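Local coordinates for protein pantothenate kinase (PDB 3TQC) that catalyses the ATP-dependent phosphorylation of pantothenate to 4'-phosphopantothenate, the first of five steps in coenzyme A biosynthesis, at residues 58-63 with 116-121; 72-77 with 88-93; 92-97 with 198-203; 132-137 with 152-157. All blocks are in the same frame, centred on the assembly; numbering follows the deposited sequence.

Contact 1 of 4, residues 58-63 with 116-121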
# COMPACT_ATOMS: atom_id res chain seq x y z
N ILE B 58 25.49 -9.27 -1.93
CA ILE B 58 24.23 -8.61 -1.58
C ILE B 58 23.21 -8.62 -2.72
O ILE B 58 22.13 -9.17 -2.58
CB ILE B 58 24.46 -7.16 -1.14
CG1 ILE B 58 25.44 -7.09 0.03
CG2 ILE B 58 23.15 -6.52 -0.72
CD1 ILE B 58 24.87 -7.64 1.32
N TYR B 59 23.57 -8.03 -3.86
CA TYR B 59 22.58 -7.79 -4.92
C TYR B 59 22.13 -9.02 -5.68
O TYR B 59 20.97 -9.12 -6.07
CB TYR B 59 23.08 -6.68 -5.86
CG TYR B 59 23.20 -5.41 -5.06
CD1 TYR B 59 22.08 -4.71 -4.70
CD2 TYR B 59 24.44 -4.96 -4.59
CE1 TYR B 59 22.16 -3.57 -3.93
CE2 TYR B 59 24.53 -3.82 -3.83
CZ TYR B 59 23.37 -3.13 -3.50
OH TYR B 59 23.44 -2.00 -2.74
N LEU B 60 23.03 -9.97 -5.87
CA LEU B 60 22.65 -11.22 -6.49
C LEU B 60 21.61 -11.97 -5.64
O LEU B 60 20.54 -12.27 -6.13
CB LEU B 60 23.87 -12.09 -6.79
CG LEU B 60 23.56 -13.44 -7.44
CD1 LEU B 60 22.61 -13.27 -8.62
CD2 LEU B 60 24.85 -14.12 -7.88
N PRO B 61 21.91 -12.23 -4.36
CA PRO B 61 20.86 -12.89 -3.56
C PRO B 61 19.61 -12.02 -3.37
O PRO B 61 18.50 -12.55 -3.27
CB PRO B 61 21.54 -13.19 -2.22
CG PRO B 61 22.83 -12.45 -2.23
CD PRO B 61 23.21 -12.20 -3.66
N LEU B 62 19.78 -10.70 -3.31
CA LEU B 62 18.64 -9.80 -3.25
C LEU B 62 17.79 -10.03 -4.48
O LEU B 62 16.58 -10.16 -4.37
CB LEU B 62 19.07 -8.33 -3.13
CG LEU B 62 17.94 -7.30 -3.22
CD1 LEU B 62 16.79 -7.67 -2.28
CD2 LEU B 62 18.43 -5.87 -2.94
N SER B 63 18.42 -10.12 -5.65
CA SER B 63 17.66 -10.35 -6.86
C SER B 63 16.94 -11.69 -6.83
O SER B 63 15.80 -11.78 -7.27
CB SER B 63 18.53 -10.22 -8.11
OG SER B 63 19.38 -11.34 -8.28
N LEU B 116 17.97 -9.11 -12.08
CA LEU B 116 16.63 -9.67 -12.18
C LEU B 116 16.36 -10.27 -13.55
O LEU B 116 15.60 -11.22 -13.67
CB LEU B 116 15.56 -8.65 -11.83
CG LEU B 116 15.45 -8.34 -10.34
CD1 LEU B 116 14.51 -7.19 -10.10
CD2 LEU B 116 14.96 -9.56 -9.60
N SER B 117 17.01 -9.74 -14.59
CA SER B 117 16.75 -10.16 -15.95
C SER B 117 17.34 -11.55 -16.25
O SER B 117 16.97 -12.16 -17.24
CB SER B 117 17.27 -9.11 -16.94
OG SER B 117 18.63 -9.31 -17.24
N ARG B 118 18.26 -12.03 -15.42
CA ARG B 118 18.88 -13.35 -15.63
C ARG B 118 17.93 -14.53 -15.49
O ARG B 118 18.23 -15.61 -15.99
CB ARG B 118 20.07 -13.55 -14.67
CG ARG B 118 19.67 -13.99 -13.25
CD ARG B 118 20.73 -13.62 -12.19
NE ARG B 118 22.05 -14.22 -12.41
CZ ARG B 118 22.43 -15.42 -11.98
NH1 ARG B 118 21.60 -16.23 -11.33
NH2 ARG B 118 23.67 -15.83 -12.23
N TRP B 119 16.81 -14.36 -14.80
CA TRP B 119 15.85 -15.45 -14.60
C TRP B 119 14.83 -15.55 -15.72
O TRP B 119 14.16 -14.58 -16.04
CB TRP B 119 15.14 -15.31 -13.26
CG TRP B 119 15.98 -15.81 -12.17
CD1 TRP B 119 16.20 -17.12 -11.85
CD2 TRP B 119 16.76 -15.04 -11.28
NE1 TRP B 119 17.07 -17.20 -10.79
CE2 TRP B 119 17.42 -15.93 -10.42
CE3 TRP B 119 16.96 -13.67 -11.11
CZ2 TRP B 119 18.27 -15.50 -9.41
CZ3 TRP B 119 17.80 -13.25 -10.12
CH2 TRP B 119 18.44 -14.16 -9.27
N PRO B 120 14.68 -16.76 -16.30
CA PRO B 120 13.87 -16.89 -17.50
C PRO B 120 12.37 -16.66 -17.31
O PRO B 120 11.67 -16.51 -18.29
CB PRO B 120 14.16 -18.34 -17.96
CG PRO B 120 14.57 -19.05 -16.75
CD PRO B 120 15.31 -18.04 -15.92
N ASP B 121 11.88 -16.62 -16.07
CA ASP B 121 10.48 -16.23 -15.84
C ASP B 121 10.27 -14.74 -15.97
O ASP B 121 9.13 -14.30 -16.08
CB ASP B 121 9.96 -16.68 -14.47
CG ASP B 121 9.64 -18.17 -14.42
OD1 ASP B 121 9.62 -18.82 -15.49
OD2 ASP B 121 9.42 -18.70 -13.31

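Contact 2 of 4, residues 72-77 with 88-93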
# COMPACT_ATOMS: atom_id res chain seq x y z
N ALA B 72 6.07 -15.80 -7.89
CA ALA B 72 4.86 -16.08 -7.09
C ALA B 72 3.64 -15.34 -7.64
O ALA B 72 2.55 -15.92 -7.75
CB ALA B 72 5.07 -15.71 -5.61
N ARG B 73 3.84 -14.07 -7.99
CA ARG B 73 2.76 -13.23 -8.52
C ARG B 73 2.35 -13.76 -9.90
O ARG B 73 1.17 -13.81 -10.23
CB ARG B 73 3.22 -11.77 -8.61
CG ARG B 73 2.16 -10.69 -8.87
CD ARG B 73 0.85 -10.85 -8.15
NE ARG B 73 0.92 -10.95 -6.70
CZ ARG B 73 0.24 -10.20 -5.83
NH1 ARG B 73 -0.56 -9.23 -6.24
NH2 ARG B 73 0.36 -10.42 -4.53
N GLN B 74 3.33 -14.20 -10.67
CA GLN B 74 3.04 -14.82 -11.96
C GLN B 74 2.23 -16.09 -11.79
O GLN B 74 1.26 -16.31 -12.50
CB GLN B 74 4.33 -15.11 -12.73
CG GLN B 74 5.06 -13.85 -13.15
CD GLN B 74 6.35 -14.16 -13.91
OE1 GLN B 74 6.77 -15.32 -13.99
NE2 GLN B 74 6.98 -13.12 -14.47
N THR B 75 2.60 -16.92 -10.82
CA THR B 75 1.87 -18.15 -10.60
C THR B 75 0.45 -17.84 -10.14
O THR B 75 -0.51 -18.45 -10.62
CB THR B 75 2.59 -19.05 -9.59
OG1 THR B 75 3.90 -19.36 -10.11
CG2 THR B 75 1.81 -20.34 -9.37
N LEU B 76 0.32 -16.86 -9.25
CA LEU B 76 -0.98 -16.44 -8.73
C LEU B 76 -1.89 -15.94 -9.87
O LEU B 76 -3.07 -16.31 -9.97
CB LEU B 76 -0.79 -15.35 -7.68
CG LEU B 76 -2.06 -14.77 -7.05
CD1 LEU B 76 -2.76 -15.89 -6.28
CD2 LEU B 76 -1.77 -13.55 -6.17
N GLN B 77 -1.33 -15.08 -10.71
CA GLN B 77 -2.01 -14.62 -11.91
C GLN B 77 -2.51 -15.82 -12.73
O GLN B 77 -3.70 -15.88 -13.04
CB GLN B 77 -1.05 -13.73 -12.72
CG GLN B 77 -1.67 -13.06 -13.94
CD GLN B 77 -1.73 -13.97 -15.16
OE1 GLN B 77 -0.87 -14.82 -15.34
NE2 GLN B 77 -2.76 -13.80 -15.98
N GLU B 88 -7.09 -12.46 -20.05
CA GLU B 88 -6.20 -11.32 -20.10
C GLU B 88 -4.82 -11.73 -19.61
O GLU B 88 -4.68 -12.53 -18.70
CB GLU B 88 -6.74 -10.15 -19.25
CG GLU B 88 -7.85 -9.34 -19.91
CD GLU B 88 -9.24 -9.64 -19.38
OE1 GLU B 88 -9.48 -10.79 -18.92
OE2 GLU B 88 -10.09 -8.72 -19.42
N PRO B 89 -3.77 -11.16 -20.23
CA PRO B 89 -2.44 -11.50 -19.78
C PRO B 89 -2.09 -10.78 -18.49
O PRO B 89 -2.78 -9.85 -18.08
CB PRO B 89 -1.55 -11.02 -20.92
CG PRO B 89 -2.33 -10.00 -21.65
CD PRO B 89 -3.78 -10.16 -21.30
N LYS B 90 -1.01 -11.23 -17.87
CA LYS B 90 -0.45 -10.53 -16.73
C LYS B 90 -0.01 -9.11 -17.06
O LYS B 90 0.25 -8.75 -18.20
CB LYS B 90 0.74 -11.30 -16.15
CG LYS B 90 2.01 -11.22 -17.01
CD LYS B 90 3.05 -12.24 -16.54
CE LYS B 90 4.34 -12.14 -17.37
NZ LYS B 90 5.24 -11.05 -16.89
N VAL B 91 0.07 -8.31 -16.01
CA VAL B 91 0.66 -7.00 -16.06
C VAL B 91 2.01 -7.14 -15.33
O VAL B 91 2.25 -8.16 -14.65
CB VAL B 91 -0.24 -5.96 -15.37
CG1 VAL B 91 -1.46 -5.69 -16.19
CG2 VAL B 91 -0.62 -6.41 -13.99
N PRO B 92 2.89 -6.13 -15.43
CA PRO B 92 4.22 -6.25 -14.85
C PRO B 92 4.21 -6.18 -13.33
O PRO B 92 3.34 -5.56 -12.72
CB PRO B 92 4.98 -5.04 -15.43
CG PRO B 92 4.18 -4.62 -16.63
CD PRO B 92 2.75 -4.88 -16.19
N TYR B 93 5.17 -6.86 -12.74
CA TYR B 93 5.45 -6.74 -11.34
C TYR B 93 6.30 -5.49 -11.18
O TYR B 93 7.28 -5.35 -11.89
CB TYR B 93 6.21 -7.97 -10.87
CG TYR B 93 6.26 -8.09 -9.38
CD1 TYR B 93 5.31 -8.80 -8.69
CD2 TYR B 93 7.29 -7.48 -8.65
CE1 TYR B 93 5.36 -8.90 -7.32
CE2 TYR B 93 7.34 -7.56 -7.30
CZ TYR B 93 6.38 -8.29 -6.63
OH TYR B 93 6.43 -8.38 -5.26
O HOH W 1 5.87 -10.60 -14.22
O HOH W 2 -3.49 -14.86 -18.28

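Contact 3 of 4, residues 92-97 with 198-203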
# COMPACT_ATOMS: atom_id res chain seq x y z
N PRO B 92 2.89 -6.13 -15.43
CA PRO B 92 4.22 -6.25 -14.85
C PRO B 92 4.21 -6.18 -13.33
O PRO B 92 3.34 -5.56 -12.72
CB PRO B 92 4.98 -5.04 -15.43
CG PRO B 92 4.18 -4.62 -16.63
CD PRO B 92 2.75 -4.88 -16.19
N TYR B 93 5.17 -6.86 -12.74
CA TYR B 93 5.45 -6.74 -11.34
C TYR B 93 6.30 -5.49 -11.18
O TYR B 93 7.28 -5.35 -11.89
CB TYR B 93 6.21 -7.97 -10.87
CG TYR B 93 6.26 -8.09 -9.38
CD1 TYR B 93 5.31 -8.80 -8.69
CD2 TYR B 93 7.29 -7.48 -8.65
CE1 TYR B 93 5.36 -8.90 -7.32
CE2 TYR B 93 7.34 -7.56 -7.30
CZ TYR B 93 6.38 -8.29 -6.63
OH TYR B 93 6.43 -8.38 -5.26
N ILE B 94 5.92 -4.58 -10.30
CA ILE B 94 6.64 -3.32 -10.16
C ILE B 94 7.28 -3.22 -8.79
O ILE B 94 6.60 -3.32 -7.77
CB ILE B 94 5.74 -2.10 -10.35
CG1 ILE B 94 5.04 -2.17 -11.71
CG2 ILE B 94 6.55 -0.84 -10.24
CD1 ILE B 94 4.49 -0.82 -12.19
N ILE B 95 8.59 -3.00 -8.78
CA ILE B 95 9.36 -2.90 -7.57
C ILE B 95 9.78 -1.44 -7.38
O ILE B 95 10.41 -0.86 -8.26
CB ILE B 95 10.61 -3.79 -7.64
CG1 ILE B 95 10.22 -5.26 -7.77
CG2 ILE B 95 11.50 -3.60 -6.41
CD1 ILE B 95 11.42 -6.17 -8.21
N GLY B 96 9.45 -0.86 -6.24
CA GLY B 96 9.76 0.53 -5.95
C GLY B 96 11.11 0.63 -5.28
O GLY B 96 11.45 -0.21 -4.45
N ILE B 97 11.90 1.63 -5.67
CA ILE B 97 13.13 1.91 -4.96
C ILE B 97 13.14 3.37 -4.55
O ILE B 97 13.09 4.27 -5.40
CB ILE B 97 14.36 1.62 -5.79
CG1 ILE B 97 14.38 0.17 -6.25
CG2 ILE B 97 15.64 1.87 -4.96
CD1 ILE B 97 15.66 -0.15 -6.98
N ASP B 198 8.36 -7.79 -17.76
CA ASP B 198 7.95 -8.64 -16.67
C ASP B 198 8.06 -7.88 -15.36
O ASP B 198 7.29 -8.10 -14.44
CB ASP B 198 8.83 -9.88 -16.65
CG ASP B 198 8.71 -10.67 -17.91
OD1 ASP B 198 7.59 -11.20 -18.14
OD2 ASP B 198 9.72 -10.73 -18.67
N ILE B 199 9.04 -6.99 -15.30
CA ILE B 199 9.32 -6.22 -14.09
C ILE B 199 9.61 -4.78 -14.46
O ILE B 199 10.31 -4.50 -15.44
CB ILE B 199 10.53 -6.80 -13.34
CG1 ILE B 199 10.25 -8.25 -12.91
CG2 ILE B 199 10.91 -5.90 -12.17
CD1 ILE B 199 11.49 -8.99 -12.32
N VAL B 200 9.04 -3.87 -13.67
CA VAL B 200 9.38 -2.48 -13.75
C VAL B 200 10.01 -2.12 -12.43
O VAL B 200 9.43 -2.38 -11.37
CB VAL B 200 8.14 -1.59 -13.98
CG1 VAL B 200 8.51 -0.12 -13.91
CG2 VAL B 200 7.47 -1.95 -15.32
N ILE B 201 11.20 -1.55 -12.46
CA ILE B 201 11.81 -1.05 -11.25
C ILE B 201 11.52 0.44 -11.26
O ILE B 201 11.95 1.14 -12.16
CB ILE B 201 13.32 -1.32 -11.19
CG1 ILE B 201 13.58 -2.83 -11.04
CG2 ILE B 201 13.97 -0.56 -10.02
CD1 ILE B 201 15.01 -3.23 -11.31
N LEU B 202 10.78 0.91 -10.27
CA LEU B 202 10.39 2.31 -10.19
C LEU B 202 11.23 3.00 -9.13
O LEU B 202 11.06 2.74 -7.94
CB LEU B 202 8.90 2.42 -9.86
CG LEU B 202 8.32 3.83 -9.76
CD1 LEU B 202 8.47 4.58 -11.08
CD2 LEU B 202 6.87 3.78 -9.31
N GLU B 203 12.17 3.84 -9.54
CA GLU B 203 13.01 4.55 -8.58
C GLU B 203 12.66 6.03 -8.55
O GLU B 203 12.36 6.63 -9.57
CB GLU B 203 14.50 4.38 -8.88
CG GLU B 203 14.87 4.67 -10.30
CD GLU B 203 16.18 5.41 -10.46
OE1 GLU B 203 16.33 6.51 -9.87
OE2 GLU B 203 17.03 4.93 -11.23

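Contact 4 of 4, residues 132-137 with 152-157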
# COMPACT_ATOMS: atom_id res chain seq x y z
N GLY B 132 11.93 11.86 -14.25
CA GLY B 132 11.31 12.18 -15.50
C GLY B 132 9.97 12.87 -15.36
O GLY B 132 9.50 13.49 -16.32
N PHE B 133 9.35 12.76 -14.20
CA PHE B 133 8.06 13.38 -13.96
C PHE B 133 8.18 14.68 -13.16
O PHE B 133 7.18 15.23 -12.72
CB PHE B 133 7.13 12.38 -13.27
CG PHE B 133 6.90 11.15 -14.10
CD1 PHE B 133 5.81 11.07 -14.97
CD2 PHE B 133 7.79 10.07 -14.04
CE1 PHE B 133 5.60 9.92 -15.74
CE2 PHE B 133 7.59 8.93 -14.82
CZ PHE B 133 6.48 8.87 -15.67
N LEU B 134 9.40 15.19 -13.00
CA LEU B 134 9.60 16.53 -12.50
C LEU B 134 9.03 17.51 -13.50
O LEU B 134 9.07 17.25 -14.70
CB LEU B 134 11.09 16.83 -12.30
CG LEU B 134 11.75 16.14 -11.11
CD1 LEU B 134 13.28 16.26 -11.20
CD2 LEU B 134 11.21 16.73 -9.80
N TYR B 135 8.50 18.63 -13.01
CA TYR B 135 8.14 19.75 -13.87
C TYR B 135 9.44 20.33 -14.44
O TYR B 135 10.48 20.30 -13.79
CB TYR B 135 7.38 20.84 -13.11
CG TYR B 135 5.97 20.46 -12.65
CD1 TYR B 135 4.98 20.10 -13.56
CD2 TYR B 135 5.62 20.51 -11.30
CE1 TYR B 135 3.69 19.77 -13.15
CE2 TYR B 135 4.33 20.18 -10.87
CZ TYR B 135 3.37 19.82 -11.80
OH TYR B 135 2.10 19.51 -11.36
N SER B 136 9.37 20.87 -15.65
CA SER B 136 10.51 21.52 -16.26
C SER B 136 10.96 22.70 -15.41
O SER B 136 10.19 23.22 -14.59
CB SER B 136 10.14 22.04 -17.64
OG SER B 136 9.10 22.98 -17.51
N ASN B 137 12.20 23.13 -15.62
CA ASN B 137 12.73 24.30 -14.91
C ASN B 137 11.85 25.53 -15.13
O ASN B 137 11.56 26.26 -14.19
CB ASN B 137 14.17 24.59 -15.31
CG ASN B 137 15.17 23.59 -14.72
OD1 ASN B 137 14.83 22.80 -13.84
ND2 ASN B 137 16.40 23.64 -15.21
N PRO B 152 7.65 17.25 -3.17
CA PRO B 152 6.46 16.70 -3.88
C PRO B 152 5.84 17.68 -4.89
O PRO B 152 5.38 17.26 -5.94
CB PRO B 152 5.45 16.42 -2.76
CG PRO B 152 6.30 16.36 -1.48
CD PRO B 152 7.52 17.20 -1.70
N GLU B 153 5.86 18.97 -4.57
CA GLU B 153 5.22 19.98 -5.41
C GLU B 153 5.95 20.20 -6.73
O GLU B 153 5.45 20.91 -7.60
CB GLU B 153 5.02 21.30 -4.64
CG GLU B 153 6.31 21.98 -4.13
CD GLU B 153 6.72 21.57 -2.71
OE1 GLU B 153 6.28 20.50 -2.22
OE2 GLU B 153 7.50 22.32 -2.07
N SER B 154 7.12 19.58 -6.88
CA SER B 154 7.95 19.73 -8.07
C SER B 154 7.65 18.67 -9.13
O SER B 154 8.10 18.81 -10.26
CB SER B 154 9.43 19.67 -7.69
OG SER B 154 9.81 18.40 -7.22
N TYR B 155 6.88 17.64 -8.77
CA TYR B 155 6.53 16.55 -9.69
C TYR B 155 5.16 16.71 -10.31
O TYR B 155 4.22 17.14 -9.65
CB TYR B 155 6.53 15.18 -8.98
CG TYR B 155 7.87 14.77 -8.47
CD1 TYR B 155 8.75 14.02 -9.26
CD2 TYR B 155 8.28 15.14 -7.21
CE1 TYR B 155 9.99 13.64 -8.78
CE2 TYR B 155 9.51 14.78 -6.73
CZ TYR B 155 10.35 14.03 -7.50
OH TYR B 155 11.56 13.70 -6.97
N ASP B 156 5.06 16.29 -11.57
CA ASP B 156 3.80 16.14 -12.25
C ASP B 156 3.16 14.81 -11.80
O ASP B 156 3.31 13.78 -12.45
CB ASP B 156 4.04 16.16 -13.76
CG ASP B 156 2.76 16.18 -14.56
OD1 ASP B 156 1.71 15.84 -14.00
OD2 ASP B 156 2.82 16.55 -15.76
N MET B 157 2.44 14.84 -10.69
CA MET B 157 1.90 13.60 -10.13
C MET B 157 0.82 12.98 -11.01
O MET B 157 0.79 11.78 -11.17
CB MET B 157 1.37 13.82 -8.71
CG MET B 157 1.16 12.53 -7.89
SD MET B 157 2.64 11.51 -7.67
CE MET B 157 3.87 12.82 -7.64

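Contact 1 of 4, residues 58-63 with 116-121
S63 carries OG between its own backbone N and carbonyl carbon (chi1 75°), while W119 keeps CG beside its backbone N (chi1 -81°); these two settings bring the serine hydroxyl up to the six-membered end of the indole. OG sits at the ring edge, in its plane, 3.1 Å from W119 CZ3 and just as near CH2, which is a tight approach. The same hydroxyl is already committed to its own helix: S63 OG donates to L60 O at 2.6 Å, in the carbonyl plane and on a lone pair, so its rotation is fixed and the ring meets an oxygen whose hydrogen points elsewhere. The helix is kinked at this point, where the P61 nitrogen, which carries no hydrogen, makes no bond to the preceding turn. L60 crosses R118 at about a right angle and sets CD1 over one face of the guanidinium, 3.9 Å from R118 NE. R118 in turn lays its CG over a face of the W119 indole, 3.5 Å above the plane, and its NH2 forms a salt bridge with D39. L116 CD2 approaches S63 O at 3.3 Å. A type I beta turn from L116 to W119 brings L116, R118 and W119 to the helix. The contact thus joins the early turns of helix 52-84 to the turn where helix 105-116 ends and the chain heads for strand 125-129; L33 packs against L60 and W119, while Y59 and S63 pack on L115 of helix 105-116.

Contact 2 of 4, residues 72-77 with 88-93
R73 runs its CB and CG along the edge of the Y93 ring, CB lying 3.6 Å from Y93 CD1 and CG close to the ring plane. The arginine chain bends at chi2 and chi3, and its guanidinium stands nearly perpendicular to the tyrosine ring (84°), with L76 CD2 lying 3.7 Å above one face of the R73 guanidinium. One turn on, Q77 leaves the helix with CG anti to its backbone N (chi1 -174°) and crosses K90 at about a right angle, Q77 CG touching K90 CB at 3.7 Å. Its amide then reaches across through a water: Q77 NE2 donates to it at 2.6 Å, and the water passes a hydrogen on to E88 O. This is a helix-to-strand connection, in which the chain doubles back from the end of helix 52-84 along the helix's own flank and enters strand 93-99, the strand that leads into the P-loop of this kinase. A second water bridges Q74 and K90, accepting from Q74 NE2 and from K90 NZ at 2.8 Å each, and the two nitrogens, Q74 NE2 and K90 NZ, sit 3.6 Å apart. Both have stronger partners as well: D121 O for Q74 NE2, and D198 for K90 NZ. Y93 continues inward against Y69 and V70 of the same helix. On the subunit interface, V91 makes backbone hydrogen bonds to the second subunit, while R73, L76 and Q77 pack on I321 of that second subunit.

Contact 3 of 4, residues 92-97 with 198-203
Y93 N donates to D198 O at 3.0 Å and so opens a parallel ladder whose five backbone bonds link 93-97 with 198-203. The Y93 carbonyl takes V200 N at 2.9 Å; I95 N then meets V200 O almost head-on, with a C=O...donor angle of 170°. L202 N to I95 O and I97 N to L202 O follow, each at 2.7 Å. Every accepting carbonyl past the first bond has a second, softer donor from a CA-H: I199 for Y93 O, I94 for V200 O, I201 for I95 O and G96 for L202 O. The amides of I94 and G96 turn to the other neighbour, I94 N bonding to D228 OD2 and G96 pairing through its backbone with F229 and L231. At the polar ends, D198 OD1 forms a salt bridge with K90 NZ, probably offsetting the lysine charge, and OD2 accepts from N124 N; E203 OE2 is hydrogen-bonded to S109 OG, and OE1 has a weak bond to T129 OG1. One face of the sheet carries I94 and V200 side by side, CG1 of I94 being 3.9 Å from CB of V200. On the other, I97 with CG1 beside its backbone N (chi1 -57°) drives CD1 to 3.5 Å from I201 CG2. The pair is central in the P-loop kinase sheet: 93-99 lies between 199-203 and 229-234, and strand 125-129 flanks 199-203 on its far side. Helix 105-116 covers I97, I201 and E203 through K105, S106 and S109, and helix 52-84 covers Y93 and I199.

Contact 4 of 4, residues 132-137 with 152-157
F133 opens a small two-bond bridge between the loops on either side of helix 137-142, a single beta bridge pairing L134 with Y155. The F133 carbonyl accepts D156 N at 2.6 Å, the amide coming nearly straight at the oxygen, while the phenyl ring leaves the contact to pack on L160 and V163 of helix 157-168. L134 follows, with CG beside its backbone N (chi1 -73°), which carries CD2 over one face of the Y155 ring. The result is a CH-pi contact, CD2 standing 3.6 Å from the ring centroid and only 17° off the normal; the same methyl also touches S154 OG at 3.4 Å. S154 OG itself is held by F151 and G150. Next, Y135 N gives the second backbone bond, to S154 O at 2.8 Å with a nearly linear N-H...O of 178°. The Y135 ring then slides along the other segment: the peptide joining Y155 to D156 lies over one of its faces, with D156 N 3.9 Å above the centre, and D156 CB touches Y135 CE1 at 3.7 Å. The bridge is over by S136, the N-cap residue of helix 137-142, whose OG takes a weak bond from K139 N. D156 does the same job for helix 157-168 on the other segment, and is also the centre of an inverse gamma turn. Its carboxylate, which is tilted moderately from the Y135 plane, has OD1 on S159 N. Around the edge of that tyrosine ring, E153 O lies in the ring plane, 3.5 Å from Y135 CE2.

Overall arrangement
Contacts 1, 2 and 3 form one connected block, whereas contact 4 stands apart. Contacts 1 and 2 both use helix 52-84, with centres 18 Å apart, and meet where Q74 NE2 and D121 O lie 2.9 Å apart, probably hydrogen-bonded. Contact 2 runs into contact 3 through the shared P92 and Y93, and the K90 NZ to D198 OD1 salt bridge, 2.7 Å, ties them again. L116 CD1 of contact 1 packs on I95 CD1 of contact 3 at 3.8 Å. Contact 3 lies nearest the nucleotide, the E203 side chain being about 5 Å from ADP. The Y155 side chain of contact 4 is about 10 Å from the bound ADP. The L60 side chain of contact 1 is about 13 Å from the bound ADP. Contacts 3 and 4 approach to about 6 Å between nearest atoms.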